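Local structure of Di-haem cytochrome c peroxidase family protein (Burkholderia thailandensis E264, 6NX0) at residues A328-R333 against N384-T389. The protein carries two covalently bound c-type hemes and probably acts as a peroxidase, passing electrons between them as in diheme cytochrome c peroxidases. Sequence-based numbering, arbitrary orientation.
Sequences AVPRNR and NGVFDT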
loop_
_atom_site.group_PDB
_atom_site.type_symbol
_atom_site.label_atom_id
_atom_site.label_comp_id
_atom_site.label_asym_id
_atom_site.label_seq_id
_atom_site.Cartn_x
_atom_site.Cartn_y
_atom_site.Cartn_z
ATOM N N ALA A 328 8.465 12.067 4.518
ATOM C CA ALA A 328 9.370 12.757 3.594
ATOM C C ALA A 328 10.566 11.890 3.179
ATOM O O ALA A 328 11.726 12.287 3.293
ATOM C CB ALA A 328 9.851 14.076 4.207
ATOM N N VAL A 329 10.283 10.711 2.644
ATOM C CA VAL A 329 11.391 9.905 2.122
ATOM C C VAL A 329 12.091 10.633 0.972
ATOM O O VAL A 329 11.512 11.532 0.329
ATOM C CB VAL A 329 10.944 8.496 1.691
ATOM C CG1 VAL A 329 10.277 7.767 2.830
ATOM C CG2 VAL A 329 10.068 8.558 0.457
ATOM N N PRO A 330 13.348 10.294 0.691
ATOM C CA PRO A 330 14.108 11.027 -0.327
ATOM C C PRO A 330 13.496 10.919 -1.714
ATOM O O PRO A 330 12.847 9.931 -2.064
ATOM C CB PRO A 330 15.488 10.367 -0.290
ATOM C CG PRO A 330 15.568 9.760 1.095
ATOM C CD PRO A 330 14.176 9.299 1.384
ATOM N N ARG A 331 13.743 11.959 -2.511
ATOM C CA ARG A 331 13.306 11.967 -3.899
ATOM C C ARG A 331 13.962 10.838 -4.683
ATOM O O ARG A 331 15.172 10.595 -4.582
ATOM C CB ARG A 331 13.660 13.311 -4.527
ATOM C CG ARG A 331 13.081 13.547 -5.936
ATOM C CD ARG A 331 13.382 14.982 -6.303
ATOM N NE ARG A 331 12.891 15.469 -7.592
ATOM C CZ ARG A 331 11.700 16.021 -7.785
ATOM N NH1 ARG A 331 10.809 16.078 -6.790
ATOM N NH2 ARG A 331 11.380 16.517 -8.981
ATOM N N ASN A 332 13.156 10.155 -5.491
ATOM C CA ASN A 332 13.673 9.170 -6.435
ATOM C C ASN A 332 13.965 9.917 -7.726
ATOM O O ASN A 332 13.052 10.216 -8.501
ATOM C CB ASN A 332 12.677 8.038 -6.662
ATOM C CG ASN A 332 13.211 7.001 -7.626
ATOM O OD1 ASN A 332 14.173 7.258 -8.342
ATOM N ND2 ASN A 332 12.605 5.834 -7.649
ATOM N N ARG A 333 15.239 10.243 -7.939
ATOM C CA ARG A 333 15.606 11.093 -9.055
ATOM C C ARG A 333 15.518 10.366 -10.390
ATOM O O ARG A 333 15.639 11.019 -11.442
ATOM C CB ARG A 333 17.008 11.659 -8.819
ATOM C CG ARG A 333 17.077 12.558 -7.577
ATOM C CD ARG A 333 18.515 12.860 -7.168
ATOM N NE ARG A 333 19.220 11.608 -6.907
ATOM C CZ ARG A 333 20.530 11.486 -6.720
ATOM N NH1 ARG A 333 21.318 12.551 -6.747
ATOM N NH2 ARG A 333 21.046 10.283 -6.499
ATOM N N ASN A 384 7.683 5.761 -3.706
ATOM C CA ASN A 384 8.442 6.134 -4.889
ATOM C C ASN A 384 9.545 5.143 -5.216
ATOM O O ASN A 384 10.349 5.411 -6.119
ATOM C CB ASN A 384 9.031 7.522 -4.718
ATOM C CG ASN A 384 9.995 7.606 -3.549
ATOM O OD1 ASN A 384 10.186 6.644 -2.829
ATOM N ND2 ASN A 384 10.603 8.774 -3.366
ATOM N N GLY A 385 9.606 4.008 -4.514
ATOM C CA GLY A 385 10.613 3.001 -4.819
ATOM C C GLY A 385 12.037 3.424 -4.524
ATOM O O GLY A 385 12.976 2.826 -5.055
ATOM N N VAL A 386 12.235 4.460 -3.700
ATOM C CA VAL A 386 13.557 5.084 -3.618
ATOM C C VAL A 386 14.605 4.163 -3.001
ATOM O O VAL A 386 15.783 4.248 -3.374
ATOM C CB VAL A 386 13.488 6.428 -2.860
ATOM C CG1 VAL A 386 13.185 6.279 -1.360
ATOM C CG2 VAL A 386 14.797 7.198 -3.047
ATOM N N PHE A 387 14.222 3.278 -2.085
ATOM C CA PHE A 387 15.178 2.394 -1.422
ATOM C C PHE A 387 15.127 1.007 -2.042
ATOM O O PHE A 387 14.046 0.507 -2.353
ATOM C CB PHE A 387 14.881 2.276 0.070
ATOM C CG PHE A 387 15.003 3.564 0.815
ATOM C CD1 PHE A 387 16.130 4.367 0.672
ATOM C CD2 PHE A 387 13.991 3.988 1.641
ATOM C CE1 PHE A 387 16.234 5.568 1.364
ATOM C CE2 PHE A 387 14.106 5.187 2.331
ATOM C CZ PHE A 387 15.219 5.960 2.185
ATOM N N ASP A 388 16.298 0.379 -2.214
ATOM C CA ASP A 388 16.339 -0.970 -2.771
ATOM C C ASP A 388 16.712 -2.033 -1.748
ATOM O O ASP A 388 16.754 -3.214 -2.102
ATOM C CB ASP A 388 17.274 -1.058 -3.997
ATOM C CG ASP A 388 18.738 -0.847 -3.679
ATOM O OD1 ASP A 388 19.107 -0.607 -2.526
ATOM O OD2 ASP A 388 19.555 -0.930 -4.633
ATOM N N THR A 389 16.879 -1.670 -0.472
ATOM C CA THR A 389 17.041 -2.661 0.579
ATOM C C THR A 389 16.169 -2.302 1.763
ATOM O O THR A 389 15.985 -1.125 2.075
ATOM C CB THR A 389 18.476 -2.786 1.092
ATOM O OG1 THR A 389 18.823 -1.606 1.812
ATOM C CG2 THR A 389 19.471 -3.005 -0.061
HETATM O O HOH W 1 10.138 10.843 -5.437
#
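Asn-384 and Asn-332 exchange amide hydrogen bonds with each other's segment where two irregular loops meet at a steep angle. The ND2 of Asn-384 donates to Pro-330 O at 2.8 Å, the carbonyl oxygen lying near the amide plane but the N-H bent at 142°. In return Asn-332 ND2 reaches Asn-384 O at 2.8 Å, almost straight at 175°; CG set anti to the backbone N (chi1 -179°) carries the amide across. Its second acceptor is Pro-144 O, so both amide hydrogens can be used in this buried place. Asparagine suits both positions, since its short planar amide can donate to a backbone carbonyl while its oxygen accepts close to home: Asn-332 OD1 from Ala-334 N, and Asn-384 OD1 from Val-386 N at 3.1 Å. The latter is an Asx turn whose donor stands above the carbonyl plane, and Gly-385 within it adopts positive phi, easy without a side chain.

Next to these bonds the packing is tight. Proline has no N-H needing a partner and offers a rigid apolar ring: the side chains of Pro-330 and Phe-387 cross at about a right angle, CD coming obliquely to within 3.6 Å of CZ. Val-386 divides its methyls, CG1 over the centre of the Phe-387 ring and CG2 in van der Waals contact with Pro-330 O at 3.5 Å. Within this c-type heme domain, Val-329 gives a small apolar surface against a bound heme c. The contact joins the loop after strand 324-325 to the loop leading into helix 390-399.

On the Asn-384 side, contact is partly through water, which accepts from its ND2 (3.0 Å) and from Asn-332 N. Val-386 is partly exposed. Arg-331 points its CB away, and its NH1 forms a salt bridge with Asp-416.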